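Local coordinates for uncharacterized protein (Bacteroides eggerthii, PDB 4L3R) that is of unknown function but belongs to the DUF4847 family of the calycin clan, with an antiparallel eight-stranded sheet and flanking helices, at residues B[20-24]-B[25-29]; B[34-37]-B[38-41]. All coordinates share one frame; numbering follows the deposited sequence.

In the fold
Both contacts are local, and both sit toward the surface of the fold, interaction 1 nearer the centre of the chain than interaction 2; only interaction 1 includes buried residues, I20 and T21. They follow one another along the chain, with centres about 17 Å apart: 20-29 takes the chain off strand 15-22, whereas residues 34-41 lead it into helix 37-48. Their chemistry follows their place. In interaction 1 a strand end meets a returning loop through backbone bonds and a threonine hydroxyl; in interaction 2 a helix start is held by an N-cap bond, a loop-backbone bond to a glutamate, and an indole laid on its first turn. F29 and W34 join the two, their rings packed edge-to-face.

Interaction 1 of 2, residues B[20-24]-B[25-29]; sequences ITTEK and GKEQF
T21 and E27 face each other across a turn in which the chain leaves strand 15-22 and doubles back, a type I beta turn from T22 to G25 standing at its tip. Backbone bonds define the shape. G25 N donates to T22 O at 3.2 Å, and further down I20 N reaches Q28 O at 3.0 Å with a rather bent N-H...O angle of 139°. I20 and F29 form a single beta bridge there, and F29 CA adds a CA-H...O contact to I20 O at 3.2 Å. The other edge of the strand is taken by strand 137-144, where T21 pairs through its backbone with V140.

Side-chain polar contacts cross the bend. The T21 hydroxyl lies opposite its own backbone N (chi1 -175°), which aims it across the turn to give a hydrogen bond to E27 O, OG1 to O 3.1 Å. The E27 chain folds back at chi2 (-78°) and brings its OE2 to within 3.0 Å of T21 OG1, while T22 OG1 makes a weak, unsettled bond to the same OE2 oxygen.

Apolar packing is thinner. The F29 ring leans against I20 and carries on to L107 of helix 106-116, while on one of its faces Q28 CG rests 3.6 Å above the ring plane, displaced toward the rim.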
loop_
_atom_site.group_PDB
_atom_site.type_symbol
_atom_site.label_atom_id
_atom_site.label_comp_id
_atom_site.label_asym_id
_atom_site.label_seq_id
_atom_site.Cartn_x
_atom_site.Cartn_y
_atom_site.Cartn_z
ATOM N N ILE B 20 -24.446 0.782 -12.378
ATOM C CA ILE B 20 -24.089 2.115 -12.895
ATOM C C ILE B 20 -25.410 2.857 -13.030
ATOM O O ILE B 20 -26.142 2.605 -13.976
ATOM C CB ILE B 20 -23.265 2.143 -14.200
ATOM C CG1 ILE B 20 -22.105 1.154 -14.129
ATOM C CG2 ILE B 20 -22.762 3.581 -14.450
ATOM C CD1 ILE B 20 -21.059 1.257 -15.268
ATOM N N THR B 21 -25.741 3.723 -12.077
ATOM C CA THR B 21 -27.051 4.364 -12.060
ATOM C C THR B 21 -26.950 5.852 -11.722
ATOM O O THR B 21 -25.850 6.395 -11.624
ATOM C CB THR B 21 -27.933 3.589 -11.069
ATOM O OG1 THR B 21 -29.254 4.105 -11.107
ATOM C CG2 THR B 21 -27.386 3.592 -9.644
ATOM N N THR B 22 -28.111 6.512 -11.592
ATOM C CA THR B 22 -28.197 7.939 -11.266
ATOM C C THR B 22 -27.852 8.152 -9.795
ATOM O O THR B 22 -27.859 7.199 -9.012
ATOM C CB THR B 22 -29.582 8.489 -11.609
ATOM O OG1 THR B 22 -30.568 7.661 -10.988
ATOM C CG2 THR B 22 -29.813 8.567 -13.111
ATOM N N GLU B 23 -27.564 9.411 -9.423
ATOM C CA GLU B 23 -27.107 9.784 -8.077
ATOM C C GLU B 23 -27.906 9.112 -6.941
ATOM O O GLU B 23 -27.284 8.518 -6.058
ATOM C CB GLU B 23 -27.104 11.310 -7.885
ATOM C CG GLU B 23 -26.112 11.766 -6.822
ATOM C CD GLU B 23 -25.877 13.260 -6.706
ATOM O OE1 GLU B 23 -26.409 14.023 -7.546
ATOM O OE2 GLU B 23 -25.130 13.663 -5.785
ATOM N N LYS B 24 -29.250 9.166 -6.977
ATOM C CA LYS B 24 -30.097 8.567 -5.933
ATOM C C LYS B 24 -31.083 7.521 -6.505
ATOM O O LYS B 24 -32.105 7.242 -5.880
ATOM C CB LYS B 24 -30.868 9.683 -5.190
ATOM C CG LYS B 24 -29.958 10.772 -4.630
ATOM C CD LYS B 24 -30.669 11.664 -3.626
ATOM C CE LYS B 24 -29.760 12.728 -3.059
ATOM N NZ LYS B 24 -30.442 13.540 -2.015
ATOM N N GLY B 25 -30.740 6.904 -7.632
ATOM C CA GLY B 25 -31.584 5.902 -8.273
ATOM C C GLY B 25 -31.503 4.533 -7.624
ATOM O O GLY B 25 -30.432 4.129 -7.155
ATOM N N LYS B 26 -32.636 3.804 -7.620
ATOM C CA LYS B 26 -32.738 2.451 -7.053
ATOM C C LYS B 26 -32.486 1.363 -8.130
ATOM O O LYS B 26 -32.213 0.215 -7.777
ATOM C CB LYS B 26 -34.115 2.239 -6.377
ATOM C CG LYS B 26 -34.028 2.023 -4.867
ATOM C CD LYS B 26 -33.635 3.296 -4.112
ATOM C CE LYS B 26 -33.080 3.023 -2.733
ATOM N NZ LYS B 26 -34.113 2.499 -1.798
ATOM N N GLU B 27 -32.603 1.718 -9.426
ATOM C CA GLU B 27 -32.371 0.797 -10.545
ATOM C C GLU B 27 -30.877 0.412 -10.662
ATOM O O GLU B 27 -30.002 1.176 -10.245
ATOM C CB GLU B 27 -32.888 1.399 -11.879
ATOM C CG GLU B 27 -32.120 2.590 -12.463
ATOM C CD GLU B 27 -32.345 3.965 -11.848
ATOM O OE1 GLU B 27 -33.020 4.053 -10.798
ATOM O OE2 GLU B 27 -31.809 4.953 -12.400
ATOM N N GLN B 28 -30.595 -0.772 -11.231
ATOM C CA GLN B 28 -29.224 -1.258 -11.404
ATOM C C GLN B 28 -28.478 -0.452 -12.463
ATOM O O GLN B 28 -27.327 -0.090 -12.244
ATOM C CB GLN B 28 -29.207 -2.746 -11.787
ATOM C CG GLN B 28 -27.818 -3.383 -11.659
ATOM C CD GLN B 28 -27.809 -4.838 -12.045
ATOM O OE1 GLN B 28 -28.763 -5.360 -12.625
ATOM N NE2 GLN B 28 -26.710 -5.524 -11.765
ATOM N N PHE B 29 -29.113 -0.209 -13.621
ATOM C CA PHE B 29 -28.505 0.560 -14.708
ATOM C C PHE B 29 -29.411 1.710 -15.100
ATOM O O PHE B 29 -30.632 1.522 -15.173
ATOM C CB PHE B 29 -28.208 -0.337 -15.905
ATOM C CG PHE B 29 -27.219 -1.416 -15.547
ATOM C CD1 PHE B 29 -25.892 -1.104 -15.282
ATOM C CD2 PHE B 29 -27.629 -2.733 -15.395
ATOM C CE1 PHE B 29 -24.992 -2.091 -14.904
ATOM C CE2 PHE B 29 -26.711 -3.729 -15.061
ATOM C CZ PHE B 29 -25.406 -3.399 -14.796
#

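Interaction 2 of 2, residues B[34-37]-B[38-41]; sequences WSNE and AEEK
W34 lies flat against the start of helix 37-48, and this is the tightly packed part of the contact. E40 CA sits over the five-membered ring in a CH-pi contact, 3.6 Å from its centroid and only 9° off the normal. The E40 chain then runs out extended across the same face, with CG 3.6 Å from W34 CE3, and its carboxylate ends nearly parallel to the indole, the planes 17° apart. Two outside partners fix these groups: R44 forms a salt bridge with E40 OE2, and the S43 hydroxyl is hydrogen-bonded to W34 NE1. With W34 cut back to an alanine, the E40 methylenes would probably lose their cover and the S43 hydroxyl its indole partner.

N36 is the N-cap. Its CG is tucked between backbone N and carbonyl carbon (chi1 54°), which turns OD1 back to accept from E39 N at 2.9 Å. Separately, E39 OE1 accepts from S35 N at 2.8 Å, met nearly along the C-O axis; S35 stands one residue ahead of the N-cap, so the definition of a capping box is not met. K106 makes a salt bridge to the same OE1, and its charge probably offsets that of the carboxylate.

The solvent side is looser. E37 and K41 are exposed, and their charged ends stay apart, E37 OE1 and K41 NZ 6.4 Å from each other, while K41 N makes the regular helix bond to E37 O at 2.8 Å. E37 OE2 also lies 4.1 Å from E40 OE1, a like-charged pair that R44 may ease.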
loop_
_atom_site.group_PDB
_atom_site.type_symbol
_atom_site.label_atom_id
_atom_site.label_comp_id
_atom_site.label_asym_id
_atom_site.label_seq_id
_atom_site.Cartn_x
_atom_site.Cartn_y
_atom_site.Cartn_z
ATOM N N TRP B 34 -28.288 1.270 -22.783
ATOM C CA TRP B 34 -28.388 0.452 -24.000
ATOM C C TRP B 34 -29.552 0.957 -24.857
ATOM O O TRP B 34 -30.376 1.724 -24.367
ATOM C CB TRP B 34 -28.588 -1.024 -23.636
ATOM C CG TRP B 34 -27.458 -1.601 -22.836
ATOM C CD1 TRP B 34 -26.237 -1.980 -23.303
ATOM C CD2 TRP B 34 -27.443 -1.850 -21.421
ATOM N NE1 TRP B 34 -25.474 -2.488 -22.279
ATOM C CE2 TRP B 34 -26.182 -2.402 -21.108
ATOM C CE3 TRP B 34 -28.385 -1.690 -20.393
ATOM C CZ2 TRP B 34 -25.845 -2.804 -19.811
ATOM C CZ3 TRP B 34 -28.038 -2.066 -19.105
ATOM C CH2 TRP B 34 -26.782 -2.628 -18.830
ATOM N N SER B 35 -29.600 0.554 -26.140
ATOM C CA SER B 35 -30.666 0.940 -27.087
ATOM C C SER B 35 -31.736 -0.156 -27.251
ATOM O O SER B 35 -32.816 0.134 -27.768
ATOM C CB SER B 35 -30.076 1.250 -28.466
ATOM O OG SER B 35 -29.308 2.441 -28.483
ATOM N N ASN B 36 -31.432 -1.417 -26.878
ATOM C CA ASN B 36 -32.379 -2.526 -27.052
ATOM C C ASN B 36 -32.076 -3.658 -26.066
ATOM O O ASN B 36 -31.022 -3.643 -25.429
ATOM C CB ASN B 36 -32.336 -3.037 -28.503
ATOM C CG ASN B 36 -30.955 -3.421 -28.988
ATOM O OD1 ASN B 36 -30.381 -4.420 -28.555
ATOM N ND2 ASN B 36 -30.393 -2.652 -29.909
ATOM N N GLU B 37 -32.998 -4.640 -25.947
ATOM C CA GLU B 37 -32.828 -5.772 -25.012
ATOM C C GLU B 37 -31.583 -6.642 -25.341
ATOM O O GLU B 37 -30.912 -7.097 -24.416
ATOM C CB GLU B 37 -34.088 -6.680 -24.974
ATOM C CG GLU B 37 -34.760 -6.801 -23.615
ATOM C CD GLU B 37 -33.887 -7.300 -22.477
ATOM O OE1 GLU B 37 -33.052 -8.203 -22.713
ATOM O OE2 GLU B 37 -34.055 -6.799 -21.342
ATOM N N ALA B 38 -31.287 -6.884 -26.636
ATOM C CA ALA B 38 -30.154 -7.732 -27.035
ATOM C C ALA B 38 -28.819 -7.133 -26.592
ATOM O O ALA B 38 -27.948 -7.875 -26.125
ATOM C CB ALA B 38 -30.155 -7.955 -28.541
ATOM N N GLU B 39 -28.656 -5.802 -26.717
ATOM C CA GLU B 39 -27.438 -5.126 -26.246
ATOM C C GLU B 39 -27.264 -5.315 -24.738
ATOM O O GLU B 39 -26.170 -5.647 -24.279
ATOM C CB GLU B 39 -27.480 -3.619 -26.552
ATOM C CG GLU B 39 -27.120 -3.231 -27.974
ATOM C CD GLU B 39 -27.141 -1.733 -28.217
ATOM O OE1 GLU B 39 -27.587 -0.982 -27.318
ATOM O OE2 GLU B 39 -26.714 -1.308 -29.315
ATOM N N GLU B 40 -28.345 -5.082 -23.963
ATOM C CA GLU B 40 -28.312 -5.227 -22.507
ATOM C C GLU B 40 -28.003 -6.674 -22.112
ATOM O O GLU B 40 -27.186 -6.890 -21.218
ATOM C CB GLU B 40 -29.635 -4.757 -21.869
ATOM C CG GLU B 40 -29.704 -4.989 -20.364
ATOM C CD GLU B 40 -30.902 -4.415 -19.632
ATOM O OE1 GLU B 40 -31.663 -3.622 -20.232
ATOM O OE2 GLU B 40 -31.093 -4.787 -18.453
ATOM N N LYS B 41 -28.655 -7.649 -22.769
ATOM C CA LYS B 41 -28.450 -9.082 -22.529
ATOM C C LYS B 41 -26.974 -9.455 -22.732
ATOM O O LYS B 41 -26.393 -10.109 -21.870
ATOM C CB LYS B 41 -29.351 -9.912 -23.468
ATOM C CG LYS B 41 -29.340 -11.424 -23.234
ATOM C CD LYS B 41 -30.238 -12.135 -24.254
ATOM C CE LYS B 41 -30.125 -13.642 -24.225
ATOM N NZ LYS B 41 -30.860 -14.239 -23.079
#